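Local coordinates for membrane-bound protease PH1510 (Pyrococcus horikoshii, PDB 6M4B), which is a serine protease of the S14 family that cleaves preferentially near hydrophobic or aromatic residues and degrades a stomatin homolog in vitro, seen here as its protease domain, at residues V10-I15 with V203-L208; A84-A89 with A131-L136; K181-K186 with T197-N202; L94-P99 with I168-R173. The protein carries 1 engineered substitution. All blocks are in the same frame, centred on the assembly; numbering follows the deposited sequence.

Overall arrangement
Strand 9-16 opens interaction 1 near the N terminus, and strand 204-207 closes it near the C terminus, so the other three contacts all nest within its loop. Residues 84-89 and then 94-99 follow; their partners come in the same order, 131-136 before 168-173, and interactions 2 and 4 therefore cross. Interaction 3 closes a short loop afterwards, in series with both. Interactions 1 and 4 join the outermost strands, 204-207 and 170-171, at opposite edges of one six-stranded parallel sheet. Interaction 2 packs two helices near the active site, and interaction 3 links the end of helix 175-182 to the chain leading into strand 204-207, touching interactions 1 and 4.

Interaction 1: residues V10-I15 with V203-L208; sequences VYVAQI and VEVRYL
Y11 and R206 lie side by side on one face of a parallel strand pair, in which 10-15 and 204-207 run at 29° to each other. Backbone bonds alternate along the pair: V10 N to E204 O, R206 N to V10 O, V12 N to R206 O, and L208 N to V12 O, the last nearly straight at 175°. The close packing gathers around the buried V10, Y11 and V12. CD1 of Y11 meets L208 CD2 at 3.6 Å, while CE1 of the same ring rests 3.7 Å from R206 CB. On the other face V12 places CB over the Y207 ring, 4.2 Å from its centroid, in a CH-pi contact. With CG1 of V12 anti to the backbone N (chi1 178°), that methyl reaches Y207 CE2 at 3.6 Å and CG2 turns to V205. The solvent side is looser. R206 extends to a weak bond, NH2 to Y11 OH at 3.4 Å, and the exposed E204 takes little part. Past the last direct bond, a water joins Q14 N to L208 O. An alanine in place of Y11 would probably open a gap beside L208 and leave R206 and D37 without their weak bonds to the hydroxyl. Helix 21-36 covers Y11 and A13, helix 175-182 packs against V12, V205 and Y207, and strand 41-47 pairs with the other edge of 10-15.

Interaction 2: residues A84-A89 with A131-L136; sequences AGTYIA and AYIKSL
Y87 and I133 bring their CA atoms to 6.5 Å where helices 84-89 and 131-136, with axes 10.0 Å apart at closest approach, run in roughly the same direction at 32°. No hydrogen bond crosses between them, and the Y87 ring carries most of the contact. I133 lies across one face of this ring. Its chain is extended beyond CB (chi2 176°), which carries CD1 over the ring to 4.0 Å from the centroid, while CB sits 3.6 Å from Y87 CE2. Y132 approaches differently: the two tyrosine rings meet rim to rim, with planes 22° apart and CD2 of Y87 3.5 Å from CD2 of Y132, so neither lies over the other. L136 comes in near the plane of the Y87 ring, and its CD1 lies 3.5 Å from Y87 O. The T86 methyl reaches the end of I133, while T86 OG1 turns back to A81 O. Helix 53-64 touches both tyrosines through M56, helix 144-152 packs on T86, Y87 and I133, and S135 meets S135 of the second subunit. The arrangement belongs to the active-site region of the ClpP/crotonase fold: helix 84-90 directly follows A83, the engineered replacement of the nucleophile, and helix 123-139 carries the catalytic K124 in its first turn.

Interaction 3: residues K181-K186 with T197-N202; sequences KSNGMK and TLNFTN
N183 OD1 receives F200 N at 2.8 Å in a nearly straight bond (171°), although the donor stands well above the plane of the side-chain carbonyl. The other end of the same amide is held too, with N183 ND2 giving a bond to T201 OG1 at 2.9 Å. Bonds at both ends fix the rotation of the amide, which is carried to F200 and T201 because CG lies anti to the backbone N (chi1 -174°). A lysine in place of N183 would probably leave F200 N without its acceptor and T201 OG1 without its donor. Backbone bonds continue the pairing: G184 N meets L198 O at 2.8 Å, and L198 N meets M185 O at 2.8 Å. Carbon contacts flank them. S182 CB touches the edge of the F200 ring, 3.8 Å from CE2, and CG of L198 lies beside the M185 carbonyl oxygen. Helix 175-182 ends here, and its last residue starts a type II beta turn, S182 to M185, closed by M185 N to S182 O. G184 holds the third position with positive phi (84°), where a CB would collide with the preceding carbonyl oxygen, the usual setting for glycine in a type II turn.

Interaction 4: residues L94-P99 with I168-R173; sequences LIAMAP and IEVVAR
E169 reaches back along L94 and I95 and ends on a backbone N-H. Its CB and CG both rest against the leucine methyl, each 3.8 Å from L94 CD1. The bend at chi2 (75°) then brings the carboxylate to the I95 amide. At the tip OE2 accepts I95 N at 2.8 Å, met nearly along the C-O axis, and lies close to L94 CA as well. The same oxygen forms a salt bridge with R142, so a charged partner and a backbone amide share it, which would probably stabilise the carboxylate as an anion. The backbone of E169 is also engaged: I95 O takes both E169 N at 3.1 Å and V170 N at 3.2 Å. From there the segments run as parallel strands, with M97 N bound to V170 O at 2.8 Å and A172 N to M97 O. Strand 170-171 is the outermost strand on this side of the six-stranded parallel sheet of the ClpP/crotonase fold, and strand 94-97 joins it to strand 70-74. The two faces are lined differently. A96 and V170 share one of them, where helix 175-182 packs on both. On the other, I168 crosses I95 and M97 at about a right angle, with its CG2 3.5 Å from I95 CG2 and its CD1 3.7 Å from M97 SD; helix 159-164 covers this side through P159 and A162. V171 projects to the same face, its CG1 lying beside M97 O and 4.2 Å from P99 CG.

Interaction 1: residues V10-I15 with V203-L208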
loop_
_atom_site.group_PDB
_atom_site.type_symbol
_atom_site.label_atom_id
_atom_site.label_comp_id
_atom_site.label_asym_id
_atom_site.label_seq_id
_atom_site.Cartn_x
_atom_site.Cartn_y
_atom_site.Cartn_z
ATOM N N VAL A 10 -14.042 7.517 -22.067
ATOM C CA VAL A 10 -13.096 6.529 -21.611
ATOM C C VAL A 10 -11.776 6.697 -22.364
ATOM O O VAL A 10 -11.733 6.634 -23.589
ATOM C CB VAL A 10 -13.632 5.092 -21.768
ATOM C CG1 VAL A 10 -12.576 4.062 -21.367
ATOM C CG2 VAL A 10 -14.851 4.916 -20.863
ATOM N N TYR A 11 -10.703 6.889 -21.609
ATOM C CA TYR A 11 -9.366 6.913 -22.199
ATOM C C TYR A 11 -8.796 5.513 -22.252
ATOM O O TYR A 11 -9.180 4.645 -21.463
ATOM C CB TYR A 11 -8.461 7.852 -21.443
ATOM C CG TYR A 11 -8.790 9.318 -21.719
ATOM C CD1 TYR A 11 -8.347 9.939 -22.890
ATOM C CD2 TYR A 11 -9.539 10.067 -20.823
ATOM C CE1 TYR A 11 -8.618 11.263 -23.139
ATOM C CE2 TYR A 11 -9.818 11.404 -21.062
ATOM C CZ TYR A 11 -9.355 11.996 -22.218
ATOM O OH TYR A 11 -9.638 13.309 -22.463
ATOM N N VAL A 12 -7.926 5.292 -23.225
ATOM C CA VAL A 12 -7.221 4.033 -23.421
ATOM C C VAL A 12 -5.740 4.400 -23.597
ATOM O O VAL A 12 -5.434 5.256 -24.416
ATOM C CB VAL A 12 -7.729 3.266 -24.654
ATOM C CG1 VAL A 12 -6.967 1.987 -24.875
ATOM C CG2 VAL A 12 -9.208 2.920 -24.509
ATOM N N ALA A 13 -4.844 3.772 -22.834
ATOM C CA ALA A 13 -3.425 3.897 -23.076
ATOM C C ALA A 13 -2.786 2.538 -23.107
ATOM O O ALA A 13 -3.394 1.537 -22.732
ATOM C CB ALA A 13 -2.790 4.768 -22.030
ATOM N N GLN A 14 -1.564 2.500 -23.585
ATOM C CA GLN A 14 -0.834 1.260 -23.749
ATOM C C GLN A 14 0.409 1.383 -22.899
ATOM O O GLN A 14 1.078 2.427 -22.933
ATOM C CB GLN A 14 -0.402 1.057 -25.171
ATOM C CG GLN A 14 -1.510 0.891 -26.185
ATOM C CD GLN A 14 -0.994 0.401 -27.517
ATOM O OE1 GLN A 14 -0.941 -0.802 -27.770
ATOM N NE2 GLN A 14 -0.597 1.331 -28.373
ATOM N N ILE A 15 0.702 0.334 -22.135
ATOM C CA ILE A 15 1.967 0.217 -21.420
ATOM C C ILE A 15 2.541 -1.172 -21.681
ATOM O O ILE A 15 1.892 -2.208 -21.414
ATOM C CB ILE A 15 1.809 0.590 -19.926
ATOM C CG1 ILE A 15 1.586 2.103 -19.822
ATOM C CG2 ILE A 15 3.059 0.225 -19.118
ATOM C CD1 ILE A 15 1.114 2.586 -18.496
ATOM N N VAL A 203 -20.355 5.804 -24.822
ATOM C CA VAL A 203 -19.103 6.354 -24.338
ATOM C C VAL A 203 -18.203 6.734 -25.501
ATOM O O VAL A 203 -18.302 6.151 -26.540
ATOM C CB VAL A 203 -18.469 5.364 -23.380
ATOM C CG1 VAL A 203 -18.281 4.031 -24.037
ATOM C CG2 VAL A 203 -17.130 5.865 -22.952
ATOM N N GLU A 204 -17.423 7.805 -25.350
ATOM C CA GLU A 204 -16.463 8.213 -26.372
ATOM C C GLU A 204 -15.112 7.688 -26.009
ATOM O O GLU A 204 -14.527 8.129 -25.049
ATOM C CB GLU A 204 -16.412 9.733 -26.504
ATOM C CG GLU A 204 -17.716 10.298 -27.059
ATOM C CD GLU A 204 -17.772 11.815 -27.091
ATOM O OE1 GLU A 204 -16.796 12.413 -27.632
ATOM O OE2 GLU A 204 -18.819 12.373 -26.619
ATOM N N VAL A 205 -14.607 6.750 -26.790
ATOM C CA VAL A 205 -13.289 6.194 -26.550
ATOM C C VAL A 205 -12.249 7.161 -27.109
ATOM O O VAL A 205 -12.363 7.549 -28.234
ATOM C CB VAL A 205 -13.154 4.845 -27.235
ATOM C CG1 VAL A 205 -11.741 4.291 -27.040
ATOM C CG2 VAL A 205 -14.216 3.881 -26.694
ATOM N N ARG A 206 -11.267 7.573 -26.314
ATOM C CA ARG A 206 -10.130 8.393 -26.796
ATOM C C ARG A 206 -8.793 7.742 -26.441
ATOM O O ARG A 206 -8.611 7.290 -25.328
ATOM C CB ARG A 206 -10.176 9.784 -26.192
ATOM C CG ARG A 206 -11.401 10.588 -26.568
ATOM C CD ARG A 206 -11.339 11.938 -25.882
ATOM N NE ARG A 206 -12.422 12.831 -26.309
ATOM C CZ ARG A 206 -12.724 13.984 -25.719
ATOM N NH1 ARG A 206 -13.735 14.708 -26.180
ATOM N NH2 ARG A 206 -12.031 14.416 -24.666
ATOM N N TYR A 207 -7.879 7.666 -27.391
ATOM C CA TYR A 207 -6.578 7.013 -27.200
ATOM C C TYR A 207 -5.574 8.045 -26.739
ATOM O O TYR A 207 -5.545 9.125 -27.248
ATOM C CB TYR A 207 -6.143 6.222 -28.461
ATOM C CG TYR A 207 -6.972 4.962 -28.647
ATOM C CD1 TYR A 207 -8.251 5.032 -29.153
ATOM C CD2 TYR A 207 -6.495 3.687 -28.244
ATOM C CE1 TYR A 207 -9.055 3.885 -29.284
ATOM C CE2 TYR A 207 -7.286 2.526 -28.389
ATOM C CZ TYR A 207 -8.574 2.632 -28.892
ATOM O OH TYR A 207 -9.435 1.547 -29.069
ATOM N N LEU A 208 -4.809 7.728 -25.706
ATOM C CA LEU A 208 -3.734 8.591 -25.267
ATOM C C LEU A 208 -2.474 8.005 -25.814
ATOM O O LEU A 208 -2.273 6.774 -25.764
ATOM C CB LEU A 208 -3.629 8.651 -23.745
ATOM C CG LEU A 208 -4.821 9.303 -23.072
ATOM C CD1 LEU A 208 -4.692 9.121 -21.586
ATOM C CD2 LEU A 208 -4.923 10.782 -23.433
HETATM O O HOH W 1 -0.224 5.001 -24.974
#

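Interaction 2: residues A84-A89 with A131-L136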
loop_
_atom_site.group_PDB
_atom_site.type_symbol
_atom_site.label_atom_id
_atom_site.label_comp_id
_atom_site.label_asym_id
_atom_site.label_seq_id
_atom_site.Cartn_x
_atom_site.Cartn_y
_atom_site.Cartn_z
ATOM N N ALA A 84 5.613 -8.486 -11.476
ATOM C CA ALA A 84 5.131 -7.186 -11.029
ATOM C C ALA A 84 3.811 -6.750 -11.689
ATOM O O ALA A 84 3.022 -6.046 -11.071
ATOM C CB ALA A 84 6.161 -6.119 -11.264
ATOM N N GLY A 85 3.581 -7.191 -12.919
ATOM C CA GLY A 85 2.377 -6.863 -13.657
ATOM C C GLY A 85 1.104 -7.415 -13.032
ATOM O O GLY A 85 0.030 -6.819 -13.207
ATOM N N THR A 86 1.212 -8.585 -12.371
ATOM C CA THR A 86 0.079 -9.198 -11.725
ATOM C C THR A 86 -0.471 -8.320 -10.613
ATOM O O THR A 86 -1.683 -8.188 -10.481
ATOM C CB THR A 86 0.484 -10.536 -11.187
ATOM O OG1 THR A 86 0.896 -11.362 -12.294
ATOM C CG2 THR A 86 -0.634 -11.211 -10.486
ATOM N N TYR A 87 0.439 -7.681 -9.855
ATOM C CA TYR A 87 0.113 -6.816 -8.751
ATOM C C TYR A 87 -0.585 -5.533 -9.248
ATOM O O TYR A 87 -1.515 -5.065 -8.622
ATOM C CB TYR A 87 1.379 -6.394 -7.954
ATOM C CG TYR A 87 2.156 -7.526 -7.244
ATOM C CD1 TYR A 87 3.020 -8.372 -7.942
ATOM C CD2 TYR A 87 2.086 -7.683 -5.859
ATOM C CE1 TYR A 87 3.751 -9.351 -7.292
ATOM C CE2 TYR A 87 2.836 -8.630 -5.212
ATOM C CZ TYR A 87 3.672 -9.449 -5.924
ATOM O OH TYR A 87 4.384 -10.391 -5.289
ATOM N N ILE A 88 -0.133 -4.984 -10.374
ATOM C CA ILE A 88 -0.762 -3.807 -10.979
ATOM C C ILE A 88 -2.207 -4.152 -11.295
ATOM O O ILE A 88 -3.112 -3.432 -10.916
ATOM C CB ILE A 88 0.021 -3.360 -12.251
ATOM C CG1 ILE A 88 1.444 -2.866 -11.881
ATOM C CG2 ILE A 88 -0.684 -2.221 -13.007
ATOM C CD1 ILE A 88 2.397 -2.729 -13.057
ATOM N N ALA A 89 -2.412 -5.312 -11.918
ATOM C CA ALA A 89 -3.744 -5.801 -12.173
ATOM C C ALA A 89 -4.579 -6.002 -10.899
ATOM O O ALA A 89 -5.675 -5.404 -10.795
ATOM C CB ALA A 89 -3.693 -7.088 -12.953
ATOM N N ALA A 131 2.141 -11.449 1.801
ATOM C CA ALA A 131 1.209 -10.601 2.523
ATOM C C ALA A 131 0.697 -9.460 1.611
ATOM O O ALA A 131 -0.502 -9.158 1.628
ATOM C CB ALA A 131 1.837 -10.040 3.778
ATOM N N TYR A 132 1.571 -8.864 0.802
ATOM C CA TYR A 132 1.152 -7.744 -0.054
ATOM C C TYR A 132 0.163 -8.174 -1.179
ATOM O O TYR A 132 -0.919 -7.575 -1.329
ATOM C CB TYR A 132 2.343 -7.075 -0.635
ATOM C CG TYR A 132 2.067 -5.879 -1.458
ATOM C CD1 TYR A 132 1.565 -4.724 -0.885
ATOM C CD2 TYR A 132 2.356 -5.866 -2.824
ATOM C CE1 TYR A 132 1.303 -3.598 -1.627
ATOM C CE2 TYR A 132 2.149 -4.727 -3.577
ATOM C CZ TYR A 132 1.603 -3.619 -3.009
ATOM O OH TYR A 132 1.397 -2.508 -3.771
ATOM N N ILE A 133 0.482 -9.254 -1.880
ATOM C CA ILE A 133 -0.353 -9.730 -2.986
ATOM C C ILE A 133 -1.726 -10.215 -2.487
ATOM O O ILE A 133 -2.752 -9.908 -3.095
ATOM C CB ILE A 133 0.341 -10.793 -3.852
ATOM C CG1 ILE A 133 -0.214 -10.727 -5.285
ATOM C CG2 ILE A 133 0.222 -12.210 -3.263
ATOM C CD1 ILE A 133 0.464 -11.658 -6.244
ATOM N N LYS A 134 -1.746 -10.825 -1.311
ATOM C CA LYS A 134 -2.986 -11.252 -0.696
ATOM C C LYS A 134 -3.865 -10.086 -0.272
ATOM O O LYS A 134 -5.087 -10.141 -0.398
ATOM C CB LYS A 134 -2.733 -12.171 0.481
ATOM C CG LYS A 134 -2.383 -13.590 0.074
ATOM C CD LYS A 134 -2.049 -14.465 1.264
ATOM C CE LYS A 134 -3.245 -14.776 2.162
ATOM N NZ LYS A 134 -3.553 -16.217 2.204
ATOM N N SER A 135 -3.244 -9.020 0.183
ATOM C CA SER A 135 -3.946 -7.847 0.553
ATOM C C SER A 135 -4.604 -7.183 -0.671
ATOM O O SER A 135 -5.721 -6.743 -0.539
ATOM C CB SER A 135 -3.022 -6.852 1.246
ATOM O OG SER A 135 -2.132 -6.170 0.376
ATOM N N LEU A 136 -3.908 -7.112 -1.820
ATOM C CA LEU A 136 -4.500 -6.560 -3.022
ATOM C C LEU A 136 -5.716 -7.414 -3.447
ATOM O O LEU A 136 -6.763 -6.859 -3.741
ATOM C CB LEU A 136 -3.483 -6.441 -4.155
ATOM C CG LEU A 136 -2.221 -5.603 -3.874
ATOM C CD1 LEU A 136 -1.383 -5.583 -5.119
ATOM C CD2 LEU A 136 -2.624 -4.200 -3.463
#

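Interaction 3: residues K181-K186 with T197-N202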
loop_
_atom_site.group_PDB
_atom_site.type_symbol
_atom_site.label_atom_id
_atom_site.label_comp_id
_atom_site.label_asym_id
_atom_site.label_seq_id
_atom_site.Cartn_x
_atom_site.Cartn_y
_atom_site.Cartn_z
ATOM N N LYS A 181 -19.183 -5.776 -21.655
ATOM C CA LYS A 181 -19.291 -6.683 -20.468
ATOM C C LYS A 181 -19.008 -5.987 -19.137
ATOM O O LYS A 181 -19.440 -6.478 -18.077
ATOM C CB LYS A 181 -18.319 -7.847 -20.614
ATOM C CG LYS A 181 -18.675 -8.800 -21.749
ATOM C CD LYS A 181 -17.506 -9.712 -22.090
ATOM C CE LYS A 181 -17.961 -11.018 -22.717
ATOM N NZ LYS A 181 -16.906 -12.055 -22.602
ATOM N N SER A 182 -18.244 -4.890 -19.182
ATOM C CA SER A 182 -17.896 -4.149 -17.965
ATOM C C SER A 182 -19.021 -3.207 -17.557
ATOM O O SER A 182 -19.086 -2.762 -16.386
ATOM C CB SER A 182 -16.611 -3.364 -18.130
ATOM O OG SER A 182 -15.510 -4.241 -18.260
ATOM N N ASN A 183 -19.901 -2.884 -18.509
ATOM C CA ASN A 183 -20.962 -1.896 -18.266
ATOM C C ASN A 183 -21.880 -2.355 -17.169
ATOM O O ASN A 183 -22.368 -3.454 -17.231
ATOM C CB ASN A 183 -21.783 -1.711 -19.550
ATOM C CG ASN A 183 -22.800 -0.613 -19.436
ATOM O OD1 ASN A 183 -22.640 0.330 -18.669
ATOM N ND2 ASN A 183 -23.797 -0.684 -20.254
ATOM N N GLY A 184 -22.119 -1.520 -16.174
ATOM C CA GLY A 184 -22.954 -1.862 -15.003
ATOM C C GLY A 184 -22.261 -2.607 -13.852
ATOM O O GLY A 184 -22.910 -2.900 -12.848
ATOM N N MET A 185 -20.975 -2.936 -13.990
ATOM C CA MET A 185 -20.286 -3.539 -12.863
ATOM C C MET A 185 -19.665 -2.483 -11.936
ATOM O O MET A 185 -19.334 -1.350 -12.347
ATOM C CB MET A 185 -19.478 -4.824 -13.218
ATOM C CG MET A 185 -18.399 -4.857 -14.242
ATOM S SD MET A 185 -17.616 -6.483 -14.210
ATOM C CE MET A 185 -18.497 -7.757 -15.154
ATOM N N LYS A 186 -19.673 -2.800 -10.647
ATOM C CA LYS A 186 -18.992 -1.985 -9.652
ATOM C C LYS A 186 -17.490 -2.173 -9.693
ATOM O O LYS A 186 -16.991 -3.240 -9.976
ATOM C CB LYS A 186 -19.482 -2.311 -8.249
ATOM C CG LYS A 186 -20.983 -2.180 -8.124
ATOM C CD LYS A 186 -21.479 -2.290 -6.698
ATOM C CE LYS A 186 -22.127 -0.997 -6.249
ATOM N NZ LYS A 186 -23.243 -1.341 -5.333
ATOM N N THR A 197 -20.351 2.421 -9.920
ATOM C CA THR A 197 -20.887 1.571 -11.000
ATOM C C THR A 197 -20.424 2.121 -12.348
ATOM O O THR A 197 -20.614 3.274 -12.611
ATOM C CB THR A 197 -22.425 1.450 -10.916
ATOM O OG1 THR A 197 -22.777 0.825 -9.683
ATOM C CG2 THR A 197 -23.001 0.569 -12.072
ATOM N N LEU A 198 -19.788 1.300 -13.178
ATOM C CA LEU A 198 -19.248 1.771 -14.432
ATOM C C LEU A 198 -20.392 1.960 -15.438
ATOM O O LEU A 198 -21.283 1.098 -15.569
ATOM C CB LEU A 198 -18.235 0.791 -15.001
ATOM C CG LEU A 198 -16.975 0.572 -14.149
ATOM C CD1 LEU A 198 -16.206 -0.629 -14.653
ATOM C CD2 LEU A 198 -16.108 1.810 -14.157
ATOM N N ASN A 199 -20.389 3.078 -16.133
ATOM C CA ASN A 199 -21.441 3.369 -17.102
ATOM C C ASN A 199 -20.852 3.528 -18.449
ATOM O O ASN A 199 -20.229 4.557 -18.769
ATOM C CB ASN A 199 -22.173 4.622 -16.713
ATOM C CG ASN A 199 -23.099 5.121 -17.808
ATOM O OD1 ASN A 199 -23.451 4.418 -18.750
ATOM N ND2 ASN A 199 -23.492 6.366 -17.669
ATOM N N PHE A 200 -21.015 2.479 -19.243
ATOM C CA PHE A 200 -20.394 2.446 -20.548
ATOM C C PHE A 200 -21.392 2.251 -21.662
ATOM O O PHE A 200 -21.035 1.894 -22.779
ATOM C CB PHE A 200 -19.384 1.281 -20.627
ATOM C CG PHE A 200 -18.150 1.431 -19.749
ATOM C CD1 PHE A 200 -17.522 2.682 -19.527
ATOM C CD2 PHE A 200 -17.561 0.314 -19.256
ATOM C CE1 PHE A 200 -16.367 2.758 -18.789
ATOM C CE2 PHE A 200 -16.401 0.380 -18.507
ATOM C CZ PHE A 200 -15.805 1.582 -18.283
ATOM N N THR A 201 -22.643 2.528 -21.396
ATOM C CA THR A 201 -23.658 2.333 -22.409
ATOM C C THR A 201 -23.372 3.157 -23.677
ATOM O O THR A 201 -23.357 2.613 -24.758
ATOM C CB THR A 201 -25.000 2.672 -21.799
ATOM O OG1 THR A 201 -25.132 1.894 -20.595
ATOM C CG2 THR A 201 -26.153 2.379 -22.814
ATOM N N ASN A 202 -23.073 4.439 -23.520
ATOM C CA ASN A 202 -22.666 5.301 -24.640
ATOM C C ASN A 202 -21.495 6.105 -24.232
ATOM O O ASN A 202 -21.607 6.986 -23.366
ATOM C CB ASN A 202 -23.804 6.234 -25.024
ATOM C CG ASN A 202 -24.931 5.482 -25.660
ATOM O OD1 ASN A 202 -25.991 5.295 -25.081
ATOM N ND2 ASN A 202 -24.670 4.971 -26.840
#

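Interaction 4: residues L94-P99 with I168-R173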
loop_
_atom_site.group_PDB
_atom_site.type_symbol
_atom_site.label_atom_id
_atom_site.label_comp_id
_atom_site.label_asym_id
_atom_site.label_seq_id
_atom_site.Cartn_x
_atom_site.Cartn_y
_atom_site.Cartn_z
ATOM N N LEU A 94 -10.741 -2.908 -11.964
ATOM C CA LEU A 94 -11.320 -3.942 -12.780
ATOM C C LEU A 94 -10.219 -4.553 -13.650
ATOM O O LEU A 94 -9.359 -3.827 -14.131
ATOM C CB LEU A 94 -12.413 -3.363 -13.688
ATOM C CG LEU A 94 -13.458 -4.371 -14.192
ATOM C CD1 LEU A 94 -14.407 -4.638 -13.067
ATOM C CD2 LEU A 94 -14.278 -3.862 -15.378
ATOM N N ILE A 95 -10.237 -5.870 -13.830
ATOM C CA ILE A 95 -9.258 -6.515 -14.659
ATOM C C ILE A 95 -10.000 -7.186 -15.776
ATOM O O ILE A 95 -10.945 -7.932 -15.526
ATOM C CB ILE A 95 -8.425 -7.592 -13.902
ATOM C CG1 ILE A 95 -7.737 -7.008 -12.654
ATOM C CG2 ILE A 95 -7.362 -8.151 -14.821
ATOM C CD1 ILE A 95 -7.327 -8.084 -11.653
ATOM N N ALA A 96 -9.505 -6.973 -16.975
ATOM C CA ALA A 96 -9.956 -7.681 -18.160
ATOM C C ALA A 96 -8.759 -8.344 -18.837
ATOM O O ALA A 96 -7.650 -7.777 -18.862
ATOM C CB ALA A 96 -10.614 -6.707 -19.115
ATOM N N MET A 97 -8.998 -9.519 -19.387
ATOM C CA MET A 97 -7.978 -10.224 -20.200
ATOM C C MET A 97 -8.483 -10.627 -21.617
ATOM O O MET A 97 -9.586 -11.091 -21.772
ATOM C CB MET A 97 -7.468 -11.459 -19.454
ATOM C CG MET A 97 -6.687 -11.142 -18.162
ATOM S SD MET A 97 -6.179 -12.650 -17.336
ATOM C CE MET A 97 -4.796 -13.122 -18.364
ATOM N N ALA A 98 -7.682 -10.343 -22.626
ATOM C CA ALA A 98 -7.950 -10.835 -23.994
ATOM C C ALA A 98 -7.676 -12.335 -24.062
ATOM O O ALA A 98 -6.842 -12.823 -23.299
ATOM C CB ALA A 98 -7.057 -10.128 -24.987
ATOM N N PRO A 99 -8.407 -13.080 -24.921
ATOM C CA PRO A 99 -8.065 -14.517 -25.040
ATOM C C PRO A 99 -6.642 -14.648 -25.549
ATOM O O PRO A 99 -6.145 -13.718 -26.221
ATOM C CB PRO A 99 -9.088 -15.053 -26.039
ATOM C CG PRO A 99 -10.258 -14.103 -25.937
ATOM C CD PRO A 99 -9.617 -12.746 -25.696
ATOM N N ILE A 168 -10.049 -12.283 -12.042
ATOM C CA ILE A 168 -10.365 -11.157 -12.938
ATOM C C ILE A 168 -11.884 -11.075 -13.115
ATOM O O ILE A 168 -12.618 -11.956 -12.696
ATOM C CB ILE A 168 -9.692 -11.322 -14.309
ATOM C CG1 ILE A 168 -10.261 -12.530 -15.066
ATOM C CG2 ILE A 168 -8.184 -11.487 -14.150
ATOM C CD1 ILE A 168 -9.769 -12.644 -16.486
ATOM N N GLU A 169 -12.334 -10.014 -13.758
ATOM C CA GLU A 169 -13.749 -9.759 -13.914
ATOM C C GLU A 169 -14.245 -9.958 -15.366
ATOM O O GLU A 169 -15.379 -10.317 -15.540
ATOM C CB GLU A 169 -14.134 -8.370 -13.378
ATOM C CG GLU A 169 -13.979 -8.187 -11.873
ATOM C CD GLU A 169 -12.518 -8.028 -11.459
ATOM O OE1 GLU A 169 -12.026 -8.829 -10.627
ATOM O OE2 GLU A 169 -11.861 -7.105 -11.972
ATOM N N VAL A 170 -13.389 -9.783 -16.361
ATOM C CA VAL A 170 -13.826 -9.771 -17.728
ATOM C C VAL A 170 -12.828 -10.456 -18.642
ATOM O O VAL A 170 -11.632 -10.197 -18.599
ATOM C CB VAL A 170 -14.045 -8.286 -18.211
ATOM C CG1 VAL A 170 -14.376 -8.228 -19.682
ATOM C CG2 VAL A 170 -15.143 -7.578 -17.371
ATOM N N VAL A 171 -13.341 -11.344 -19.479
ATOM C CA VAL A 171 -12.608 -11.775 -20.705
ATOM C C VAL A 171 -13.193 -11.052 -21.937
ATOM O O VAL A 171 -14.406 -11.182 -22.215
ATOM C CB VAL A 171 -12.734 -13.295 -20.922
ATOM C CG1 VAL A 171 -11.907 -13.722 -22.138
ATOM C CG2 VAL A 171 -12.302 -14.019 -19.663
ATOM N N ALA A 172 -12.337 -10.341 -22.661
ATOM C CA ALA A 172 -12.762 -9.504 -23.794
ATOM C C ALA A 172 -11.743 -9.429 -24.928
ATOM O O ALA A 172 -10.566 -9.071 -24.713
ATOM C CB ALA A 172 -13.043 -8.078 -23.311
ATOM N N ARG A 173 -12.268 -9.658 -26.143
ATOM C CA ARG A 173 -11.510 -9.699 -27.396
ATOM C C ARG A 173 -11.019 -8.338 -27.821
ATOM O O ARG A 173 -10.011 -8.261 -28.470
ATOM C CB ARG A 173 -12.404 -10.181 -28.529
ATOM C CG ARG A 173 -13.058 -11.545 -28.333
ATOM C CD ARG A 173 -13.896 -11.941 -29.548
ATOM N NE ARG A 173 -14.673 -10.854 -30.172
ATOM C CZ ARG A 173 -15.975 -10.644 -30.003
ATOM N NH1 ARG A 173 -16.556 -9.606 -30.636
ATOM N NH2 ARG A 173 -16.699 -11.433 -29.188
#